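Local coordinates for vesicular integral-membrane protein VIP36 (Canis lupus familiaris, PDB 2E6V) that acts as an intracellular, calcium-dependent lectin of the early secretory pathway, binding high-mannose glycans and helping to transport and sort the glycoproteins that carry them, at residues 85-90 / 111-116; 122-127 / 145-150. One frame throughout, in Å; residues are numbered along the deposited sequence.

How the interactions relate
This chain is most of the lumenal part of VIP36 and holds its L-type lectin domain. Interaction 1 comes first along the chain. Residues 85-90 run as an inner strand, a connection of 20 residues follows, and residues 111-114 return antiparallel beside them. Interaction 2 opens only after this loop has closed. It joins 122-127, before strand 128-135, to 145-150, after that strand, so the two contacts lie in series and neither nest nor cross. They meet at the calcium ion. Asp114 and Tyr116 of interaction 1 and Asp145 of interaction 2 bind it, and both contacts share its two waters. A buried strand pair is thereby tied to surface loops next to the glycan site.

Interaction 1: residues 85-90 / 111-116; sequences IALWYT and IFLDTY. With CA (calcium ion), chain H; MAN (alpha-D-mannopyranose), chain F; BMA (beta-D-mannopyranose), chain B.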
ATOM      1  N   ILE A  85      -4.583  -6.047   3.233  1.00 11.30           N
ATOM      2  CA  ILE A  85      -3.396  -5.739   2.463  1.00 10.35           C
ATOM      3  C   ILE A  85      -2.760  -4.439   2.971  1.00 10.59           C
ATOM      4  O   ILE A  85      -3.452  -3.584   3.548  1.00 10.04           O
ATOM      5  CB  ILE A  85      -3.793  -5.521   0.996  1.00 11.00           C
ATOM      6  CG1 ILE A  85      -4.202  -6.854   0.356  1.00 12.38           C
ATOM      7  CG2 ILE A  85      -2.681  -4.818   0.177  1.00  8.59           C
ATOM      8  CD1 ILE A  85      -4.798  -6.717  -1.002  1.00 12.09           C
ATOM      9  N   ALA A  86      -1.454  -4.285   2.720  1.00  9.47           N
ATOM     10  CA  ALA A  86      -0.736  -3.034   2.913  1.00  8.97           C
ATOM     11  C   ALA A  86       0.076  -2.755   1.656  1.00  9.01           C
ATOM     12  O   ALA A  86       0.638  -3.654   1.049  1.00  9.62           O
ATOM     13  CB  ALA A  86       0.207  -3.141   4.153  1.00  9.53           C
ATOM     14  N   LEU A  87       0.121  -1.503   1.263  1.00  9.61           N
ATOM     15  CA  LEU A  87       0.926  -1.041   0.129  1.00  9.76           C
ATOM     16  C   LEU A  87       2.044  -0.196   0.709  1.00 10.23           C
ATOM     17  O   LEU A  87       1.835   0.582   1.654  1.00 10.38           O
ATOM     18  CB  LEU A  87       0.062  -0.233  -0.836  1.00  9.22           C
ATOM     19  CG  LEU A  87      -1.156  -1.021  -1.372  1.00  9.81           C
ATOM     20  CD1 LEU A  87      -2.077  -0.129  -2.170  1.00  9.08           C
ATOM     21  CD2 LEU A  87      -0.720  -2.193  -2.219  1.00  8.69           C
ATOM     22  N   TRP A  88       3.245  -0.390   0.203  1.00 10.75           N
ATOM     23  CA  TRP A  88       4.402   0.158   0.880  1.00 11.48           C
ATOM     24  C   TRP A  88       5.175   1.126   0.011  1.00 12.52           C
ATOM     25  O   TRP A  88       5.203   0.972  -1.192  1.00 12.53           O
ATOM     26  CB  TRP A  88       5.316  -0.977   1.281  1.00 10.74           C
ATOM     27  CG  TRP A  88       4.711  -1.932   2.303  1.00  9.93           C
ATOM     28  CD1 TRP A  88       4.257  -3.191   2.066  1.00  8.34           C
ATOM     29  CD2 TRP A  88       4.544  -1.701   3.708  1.00  7.89           C
ATOM     30  NE1 TRP A  88       3.803  -3.749   3.222  1.00  9.00           N
ATOM     31  CE2 TRP A  88       3.963  -2.853   4.248  1.00  7.98           C
ATOM     32  CE3 TRP A  88       4.825  -0.619   4.563  1.00 10.98           C
ATOM     33  CZ2 TRP A  88       3.647  -2.972   5.620  1.00  8.73           C
ATOM     34  CZ3 TRP A  88       4.504  -0.733   5.941  1.00  9.24           C
ATOM     35  CH2 TRP A  88       3.920  -1.901   6.440  1.00  8.85           C
ATOM     36  N   TYR A  89       5.810   2.120   0.632  1.00 14.00           N
ATOM     37  CA  TYR A  89       6.894   2.871  -0.011  1.00 15.11           C
ATOM     38  C   TYR A  89       7.838   3.178   1.106  1.00 15.75           C
ATOM     39  O   TYR A  89       7.654   4.146   1.845  1.00 16.40           O
ATOM     40  CB  TYR A  89       6.395   4.130  -0.720  1.00 15.66           C
ATOM     41  CG  TYR A  89       7.461   5.026  -1.311  1.00 17.40           C
ATOM     42  CD1 TYR A  89       8.058   4.746  -2.546  1.00 18.13           C
ATOM     43  CD2 TYR A  89       7.857   6.187  -0.646  1.00 18.95           C
ATOM     44  CE1 TYR A  89       9.028   5.614  -3.092  1.00 17.95           C
ATOM     45  CE2 TYR A  89       8.817   7.044  -1.173  1.00 17.23           C
ATOM     46  CZ  TYR A  89       9.392   6.757  -2.378  1.00 18.07           C
ATOM     47  OH  TYR A  89      10.334   7.633  -2.849  1.00 19.60           O
ATOM     48  N   THR A  90       8.837   2.309   1.241  1.00 16.57           N
ATOM     49  CA  THR A  90       9.700   2.252   2.416  1.00 16.78           C
ATOM     50  C   THR A  90      11.160   2.037   2.048  1.00 18.14           C
ATOM     51  O   THR A  90      11.490   1.583   0.944  1.00 18.76           O
ATOM     52  CB  THR A  90       9.255   1.108   3.373  1.00 16.32           C
ATOM     53  OG1 THR A  90       9.276  -0.144   2.688  1.00 15.31           O
ATOM     54  CG2 THR A  90       7.859   1.340   3.887  1.00 14.82           C
ATOM     55  N   ILE A 111       0.002   2.228   3.289  1.00 10.77           N
ATOM     56  CA  ILE A 111      -1.422   2.374   3.080  1.00 10.89           C
ATOM     57  C   ILE A 111      -2.029   1.043   3.446  1.00 11.14           C
ATOM     58  O   ILE A 111      -1.755   0.055   2.787  1.00 12.39           O
ATOM     59  CB  ILE A 111      -1.754   2.699   1.605  1.00 11.57           C
ATOM     60  CG1 ILE A 111      -1.048   3.979   1.151  1.00 12.34           C
ATOM     61  CG2 ILE A 111      -3.283   2.829   1.364  1.00  9.76           C
ATOM     62  CD1 ILE A 111      -0.002   3.711   0.094  1.00 14.66           C
ATOM     63  N   PHE A 112      -2.849   1.012   4.490  1.00 11.04           N
ATOM     64  CA  PHE A 112      -3.386  -0.228   5.013  1.00 10.74           C
ATOM     65  C   PHE A 112      -4.801  -0.411   4.539  1.00 11.15           C
ATOM     66  O   PHE A 112      -5.645   0.487   4.744  1.00 11.79           O
ATOM     67  CB  PHE A 112      -3.406  -0.220   6.539  1.00 10.34           C
ATOM     68  CG  PHE A 112      -2.063  -0.075   7.170  1.00 11.06           C
ATOM     69  CD1 PHE A 112      -1.011  -0.922   6.815  1.00 11.43           C
ATOM     70  CD2 PHE A 112      -1.849   0.888   8.140  1.00 10.70           C
ATOM     71  CE1 PHE A 112       0.208  -0.785   7.401  1.00 10.91           C
ATOM     72  CE2 PHE A 112      -0.617   1.037   8.738  1.00  8.73           C
ATOM     73  CZ  PHE A 112       0.412   0.218   8.368  1.00 11.99           C
ATOM     74  N   LEU A 113      -5.060  -1.546   3.903  1.00 10.80           N
ATOM     75  CA  LEU A 113      -6.422  -1.961   3.541  1.00 11.79           C
ATOM     76  C   LEU A 113      -6.846  -3.030   4.567  1.00 12.48           C
ATOM     77  O   LEU A 113      -6.615  -4.244   4.389  1.00 11.44           O
ATOM     78  CB  LEU A 113      -6.445  -2.498   2.122  1.00 11.23           C
ATOM     79  CG  LEU A 113      -6.267  -1.455   0.987  1.00 12.83           C
ATOM     80  CD1 LEU A 113      -5.062  -0.535   1.134  1.00 14.01           C
ATOM     81  CD2 LEU A 113      -6.204  -2.091  -0.386  1.00 12.92           C
ATOM     82  N   ASP A 114      -7.409  -2.550   5.672  1.00 12.74           N
ATOM     83  CA  ASP A 114      -7.654  -3.382   6.845  1.00 13.75           C
ATOM     84  C   ASP A 114      -9.070  -3.912   6.706  1.00 14.08           C
ATOM     85  O   ASP A 114     -10.010  -3.118   6.569  1.00 14.21           O
ATOM     86  CB  ASP A 114      -7.542  -2.508   8.102  1.00 13.27           C
ATOM     87  CG  ASP A 114      -7.497  -3.304   9.415  1.00 15.30           C
ATOM     88  OD1 ASP A 114      -7.103  -2.681  10.420  1.00 17.61           O
ATOM     89  OD2 ASP A 114      -7.835  -4.514   9.489  1.00 15.89           O
ATOM     90  N   THR A 115      -9.237  -5.230   6.728  1.00 13.87           N
ATOM     91  CA  THR A 115     -10.576  -5.793   6.638  1.00 14.80           C
ATOM     92  C   THR A 115     -11.172  -6.305   7.982  1.00 15.44           C
ATOM     93  O   THR A 115     -12.363  -6.626   8.045  1.00 15.16           O
ATOM     94  CB  THR A 115     -10.650  -6.919   5.590  1.00 14.76           C
ATOM     95  OG1 THR A 115      -9.679  -7.929   5.901  1.00 17.17           O
ATOM     96  CG2 THR A 115     -10.422  -6.388   4.181  1.00 13.52           C
ATOM     97  N   TYR A 116     -10.363  -6.386   9.041  1.00 16.06           N
ATOM     98  CA  TYR A 116     -10.841  -6.960  10.295  1.00 17.09           C
ATOM     99  C   TYR A 116     -10.647  -6.028  11.474  1.00 18.35           C
ATOM    100  O   TYR A 116      -9.536  -5.576  11.739  1.00 18.85           O
ATOM    101  CB  TYR A 116     -10.249  -8.364  10.578  1.00 16.72           C
ATOM    102  CG  TYR A 116     -10.712  -8.937  11.899  1.00 17.43           C
ATOM    103  CD1 TYR A 116     -12.018  -9.429  12.061  1.00 18.31           C
ATOM    104  CD2 TYR A 116      -9.854  -8.946  13.023  1.00 17.60           C
ATOM    105  CE1 TYR A 116     -12.457  -9.930  13.309  1.00 16.88           C
ATOM    106  CE2 TYR A 116     -10.264  -9.441  14.242  1.00 16.80           C
ATOM    107  CZ  TYR A 116     -11.566  -9.928  14.392  1.00 18.54           C
ATOM    108  OH  TYR A 116     -11.958 -10.410  15.631  1.00 18.49           O
TER
HETATM  109 CA    CA H   8      -7.418  -4.880  11.820  1.00 17.61          CA
HETATM  110  C1  MAN F   2      -9.124 -13.287  16.877  1.00 36.09           C
HETATM  111  C2  MAN F   2      -7.745 -13.688  17.369  1.00 35.18           C
HETATM  112  C3  MAN F   2      -7.685 -13.267  18.846  1.00 35.61           C
HETATM  113  C4  MAN F   2      -7.877 -11.751  18.996  1.00 36.31           C
HETATM  114  C5  MAN F   2      -9.136 -11.284  18.241  1.00 36.09           C
HETATM  115  C6  MAN F   2      -9.195  -9.761  18.052  1.00 35.83           C
HETATM  116  O2  MAN F   2      -6.795 -12.921  16.632  1.00 34.23           O
HETATM  117  O3  MAN F   2      -6.459 -13.657  19.409  1.00 35.40           O
HETATM  118  O4  MAN F   2      -7.939 -11.389  20.369  1.00 37.39           O
HETATM  119  O5  MAN F   2      -9.234 -11.872  16.950  1.00 36.42           O
HETATM  120  O6  MAN F   2     -10.544  -9.317  18.023  1.00 33.22           O
HETATM  121  C1  BMA B   1     -13.843 -13.266  16.934  1.00 40.56           C
HETATM  122  C2  BMA B   1     -12.479 -13.103  17.644  1.00 39.98           C
HETATM  123  C3  BMA B   1     -11.358 -13.841  16.870  1.00 38.62           C
HETATM  124  C4  BMA B   1     -11.803 -15.233  16.448  1.00 38.96           C
HETATM  125  C5  BMA B   1     -13.046 -15.082  15.595  1.00 39.29           C
HETATM  126  C6  BMA B   1     -13.442 -16.408  14.945  1.00 40.38           C
HETATM  127  O1  BMA B   1     -14.931 -12.897  17.765  1.00 41.63           O
HETATM  128  O2  BMA B   1     -12.547 -13.507  19.005  1.00 38.54           O
HETATM  129  O3  BMA B   1     -10.163 -13.959  17.608  1.00 37.30           O
HETATM  130  O4  BMA B   1     -10.778 -15.914  15.770  1.00 39.42           O
HETATM  131  O5  BMA B   1     -14.052 -14.596  16.475  1.00 40.69           O
HETATM  132  O6  BMA B   1     -14.763 -16.785  15.297  1.00 41.04           O
HETATM  133  O   HOH W   1      -6.790  -6.568  10.521  1.00 17.83           O
HETATM  134  O   HOH W   2      -5.137  -4.624  12.497  1.00 17.40           O
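Two neighbouring strands of the seven-stranded sheet that leads to the calcium site of this legume-lectin-like fold pair here, antiparallel. Ile85 with Leu113 and Leu87 with Ile111 are hydrogen-bonded pairs. Leu113 N gives a short bond of 2.6 Å to Ile85 O, and Leu87 N reaches Ile111 O at 2.9 Å. Ala86 and Phe112 form the non-hydrogen-bonded pair between them. Ala86 CB sits at the edge of the Phe112 ring, 3.7 Å from CD1. The same methyl lies over one face of the Trp88 indole, toward its rim. Trp88 CH2 meets Phe112 CE1 at 4.0 Å. On the other face of the sheet, Leu87 CB packs on Ile111 CD1.

Beyond the pairing, with CG anti to the backbone N (chi1 -168°), Asp114 turns both carboxylate oxygens to the calcium, OD2 at 2.4 Å. OD2 also accepts from Tyr116 N, an Asx turn. Tyr116 O binds the metal at 2.2 Å, and its OH is hydrogen-bonded to mannose O6 at 3.0 Å. Asn118 and Asp145 complete the protein ligands. Strand 204-211 flanks 85-90, and strand 128-135 flanks 111-114. Ile85, Leu87 and Leu113 pack on strand 64-73 of the second sheet.

Interaction 2: residues 122-127 / 145-150; sequences TERVFP and DGRWTE. With CA (calcium ion), chain H.
Bends at chi2 and chi3 (chi3 -112°) in Arg124, and at chi3 in Arg147, lay the two guanidinium groups over each other. The side chains come from opposite directions, and the planes are 24° apart with centres 4.1 Å apart. Arg124 NH2 lies above the centre of the Arg147 group. Two carboxylates probably offset the like charges of this stack. Glu123, folded back at chi2 (-63°), meets the edge of Arg147 in a salt bridge. Its OE1 takes the bond from Arg147 NH2 at 2.9 Å through its syn lone pair, close to the guanidinium plane. A weak bond from Arg147 NH1 to Glu123 OE2 makes the bridge two-pronged. Glu150 OE2 pairs with Arg124 NH2 at 2.8 Å, a salt bridge whose hydrogen bond is weak. Thr122 OG1 also lies at the edge of Arg147.

Deeper in, Asp145 OD2 binds the calcium at 2.3 Å. Its OD1 accepts from Asp119 N and from water 3, which also bonds to Thr122 OG1. These bonds probably hold the carboxylate turned toward the metal. Phe126 CZ touches Asp145 OD1 at 3.5 Å.

Both segments are loops, one on each side of strand 128-135 in sequence. Tyr128 of that strand makes a cation-pi contact with Arg124, and Glu150 packs on Tyr128 and Ser130. Val125 O is hydrogen-bonded to Thr155 on strand 152-155.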
ATOM      1  N   THR A 122     -15.012  -0.800  18.775  1.00 31.47           N
ATOM      2  CA  THR A 122     -14.694   0.265  17.875  1.00 29.50           C
ATOM      3  C   THR A 122     -15.976   0.666  17.153  1.00 28.62           C
ATOM      4  O   THR A 122     -16.815  -0.180  16.845  1.00 27.83           O
ATOM      5  CB  THR A 122     -13.602  -0.172  16.860  1.00 29.59           C
ATOM      6  OG1 THR A 122     -13.229   0.937  16.030  1.00 28.48           O
ATOM      7  CG2 THR A 122     -14.083  -1.320  15.980  1.00 29.79           C
ATOM      8  N   GLU A 123     -16.118   1.965  16.904  1.00 27.51           N
ATOM      9  CA  GLU A 123     -17.275   2.532  16.221  1.00 26.97           C
ATOM     10  C   GLU A 123     -17.040   2.529  14.705  1.00 26.24           C
ATOM     11  O   GLU A 123     -17.913   2.900  13.916  1.00 25.99           O
ATOM     12  CB  GLU A 123     -17.497   3.974  16.690  1.00 26.89           C
ATOM     13  CG  GLU A 123     -16.697   5.059  15.896  1.00 27.77           C
ATOM     14  CD  GLU A 123     -15.154   4.947  16.009  1.00 28.85           C
ATOM     15  OE1 GLU A 123     -14.446   5.779  15.382  1.00 27.08           O
ATOM     16  OE2 GLU A 123     -14.651   4.036  16.719  1.00 27.61           O
ATOM     17  N   ARG A 124     -15.834   2.142  14.322  1.00 24.96           N
ATOM     18  CA  ARG A 124     -15.377   2.265  12.964  1.00 24.17           C
ATOM     19  C   ARG A 124     -15.964   1.140  12.080  1.00 23.27           C
ATOM     20  O   ARG A 124     -15.921  -0.053  12.433  1.00 22.09           O
ATOM     21  CB  ARG A 124     -13.864   2.165  13.006  1.00 24.76           C
ATOM     22  CG  ARG A 124     -13.129   2.999  12.028  1.00 27.15           C
ATOM     23  CD  ARG A 124     -11.847   2.278  11.671  1.00 30.46           C
ATOM     24  NE  ARG A 124     -10.593   2.886  12.125  1.00 33.07           N
ATOM     25  CZ  ARG A 124     -10.392   4.177  12.395  1.00 34.86           C
ATOM     26  NH1 ARG A 124     -11.379   5.065  12.296  1.00 36.91           N
ATOM     27  NH2 ARG A 124      -9.183   4.579  12.759  1.00 32.93           N
ATOM     28  N   VAL A 125     -16.497   1.535  10.927  1.00 22.54           N
ATOM     29  CA  VAL A 125     -16.963   0.592   9.905  1.00 21.57           C
ATOM     30  C   VAL A 125     -15.824   0.170   8.967  1.00 20.76           C
ATOM     31  O   VAL A 125     -15.134   1.003   8.373  1.00 21.13           O
ATOM     32  CB  VAL A 125     -18.177   1.170   9.098  1.00 22.57           C
ATOM     33  CG1 VAL A 125     -18.704   0.136   8.025  1.00 21.66           C
ATOM     34  CG2 VAL A 125     -19.296   1.616  10.060  1.00 20.51           C
ATOM     35  N   PHE A 126     -15.635  -1.135   8.864  1.00 19.76           N
ATOM     36  CA  PHE A 126     -14.601  -1.747   8.035  1.00 18.85           C
ATOM     37  C   PHE A 126     -15.235  -2.265   6.747  1.00 18.61           C
ATOM     38  O   PHE A 126     -16.469  -2.346   6.657  1.00 19.17           O
ATOM     39  CB  PHE A 126     -13.931  -2.883   8.822  1.00 18.68           C
ATOM     40  CG  PHE A 126     -12.944  -2.387   9.873  1.00 18.49           C
ATOM     41  CD1 PHE A 126     -13.388  -1.680  10.980  1.00 17.94           C
ATOM     42  CD2 PHE A 126     -11.584  -2.576   9.707  1.00 17.01           C
ATOM     43  CE1 PHE A 126     -12.505  -1.195  11.910  1.00 18.63           C
ATOM     44  CE2 PHE A 126     -10.683  -2.089  10.631  1.00 19.63           C
ATOM     45  CZ  PHE A 126     -11.137  -1.396  11.734  1.00 19.52           C
ATOM     46  N   PRO A 127     -14.418  -2.577   5.720  1.00 17.88           N
ATOM     47  CA  PRO A 127     -12.979  -2.376   5.665  1.00 16.97           C
ATOM     48  C   PRO A 127     -12.651  -0.907   5.736  1.00 17.17           C
ATOM     49  O   PRO A 127     -13.450  -0.052   5.309  1.00 17.29           O
ATOM     50  CB  PRO A 127     -12.599  -2.919   4.293  1.00 17.18           C
ATOM     51  CG  PRO A 127     -13.743  -3.804   3.870  1.00 15.88           C
ATOM     52  CD  PRO A 127     -14.938  -3.201   4.484  1.00 17.28           C
ATOM     53  N   ASP A 145      -6.158  -1.637  15.355  1.00 20.95           N
ATOM     54  CA  ASP A 145      -6.217  -1.280  13.944  1.00 19.88           C
ATOM     55  C   ASP A 145      -5.363  -0.065  13.557  1.00 19.58           C
ATOM     56  O   ASP A 145      -5.684   0.670  12.615  1.00 19.97           O
ATOM     57  CB  ASP A 145      -7.665  -1.110  13.529  1.00 19.75           C
ATOM     58  CG  ASP A 145      -8.501  -2.312  13.893  1.00 19.42           C
ATOM     59  OD1 ASP A 145      -9.432  -2.147  14.710  1.00 16.93           O
ATOM     60  OD2 ASP A 145      -8.189  -3.426  13.397  1.00 18.65           O
ATOM     61  N   GLY A 146      -4.270   0.124  14.285  1.00 18.53           N
ATOM     62  CA  GLY A 146      -3.303   1.176  14.005  1.00 17.73           C
ATOM     63  C   GLY A 146      -3.832   2.583  14.136  1.00 17.82           C
ATOM     64  O   GLY A 146      -3.221   3.524  13.644  1.00 17.87           O
ATOM     65  N   ARG A 147      -4.965   2.731  14.815  1.00 18.14           N
ATOM     66  CA  ARG A 147      -5.611   4.027  14.987  1.00 18.23           C
ATOM     67  C   ARG A 147      -4.724   5.127  15.615  1.00 18.40           C
ATOM     68  O   ARG A 147      -4.759   6.269  15.153  1.00 17.69           O
ATOM     69  CB  ARG A 147      -6.931   3.824  15.735  1.00 17.96           C
ATOM     70  CG  ARG A 147      -7.269   4.817  16.813  1.00 20.14           C
ATOM     71  CD  ARG A 147      -8.628   4.529  17.388  1.00 24.08           C
ATOM     72  NE  ARG A 147      -9.597   5.407  16.756  1.00 27.61           N
ATOM     73  CZ  ARG A 147     -10.816   5.058  16.370  1.00 27.07           C
ATOM     74  NH1 ARG A 147     -11.251   3.815  16.525  1.00 27.09           N
ATOM     75  NH2 ARG A 147     -11.592   5.973  15.812  1.00 29.10           N
ATOM     76  N   TRP A 148      -3.940   4.797  16.651  1.00 19.02           N
ATOM     77  CA  TRP A 148      -3.041   5.807  17.275  1.00 19.94           C
ATOM     78  C   TRP A 148      -1.798   6.229  16.460  1.00 20.43           C
ATOM     79  O   TRP A 148      -1.154   7.199  16.798  1.00 21.12           O
ATOM     80  CB  TRP A 148      -2.717   5.451  18.731  1.00 19.93           C
ATOM     81  CG  TRP A 148      -3.990   5.458  19.516  1.00 20.59           C
ATOM     82  CD1 TRP A 148      -4.879   4.418  19.650  1.00 19.87           C
ATOM     83  CD2 TRP A 148      -4.594   6.584  20.168  1.00 21.23           C
ATOM     84  NE1 TRP A 148      -5.978   4.821  20.363  1.00 20.01           N
ATOM     85  CE2 TRP A 148      -5.846   6.141  20.693  1.00 20.50           C
ATOM     86  CE3 TRP A 148      -4.201   7.912  20.381  1.00 19.68           C
ATOM     87  CZ2 TRP A 148      -6.689   6.969  21.434  1.00 19.81           C
ATOM     88  CZ3 TRP A 148      -5.047   8.745  21.117  1.00 20.83           C
ATOM     89  CH2 TRP A 148      -6.280   8.268  21.635  1.00 20.47           C
ATOM     90  N   THR A 149      -1.514   5.566  15.341  1.00 21.18           N
ATOM     91  CA  THR A 149      -0.383   5.979  14.465  1.00 21.24           C
ATOM     92  C   THR A 149      -0.787   6.408  13.042  1.00 21.08           C
ATOM     93  O   THR A 149       0.060   6.626  12.178  1.00 21.49           O
ATOM     94  CB  THR A 149       0.704   4.864  14.376  1.00 22.02           C
ATOM     95  OG1 THR A 149       0.078   3.584  14.194  1.00 21.52           O
ATOM     96  CG2 THR A 149       1.556   4.826  15.657  1.00 20.72           C
ATOM     97  N   GLU A 150      -2.079   6.553  12.798  1.00 20.30           N
ATOM     98  CA  GLU A 150      -2.536   6.871  11.467  1.00 20.53           C
ATOM     99  C   GLU A 150      -2.684   8.397  11.269  1.00 19.87           C
ATOM    100  O   GLU A 150      -2.915   9.139  12.221  1.00 19.47           O
ATOM    101  CB  GLU A 150      -3.830   6.082  11.157  1.00 19.85           C
ATOM    102  CG  GLU A 150      -5.149   6.872  11.256  1.00 21.66           C
ATOM    103  CD  GLU A 150      -6.386   6.021  11.623  1.00 22.74           C
ATOM    104  OE1 GLU A 150      -6.360   4.774  11.513  1.00 24.54           O
ATOM    105  OE2 GLU A 150      -7.414   6.622  12.027  1.00 27.46           O
TER
HETATM  106 CA    CA H   8      -7.418  -4.880  11.820  1.00 17.61          CA
HETATM  107  O   HOH W   3     -10.842   0.130  14.874  1.00 19.02           O
HETATM  108  O   HOH W   1      -6.790  -6.568  10.521  1.00 17.83           O
HETATM  109  O   HOH W   2      -5.137  -4.624  12.497  1.00 17.40           O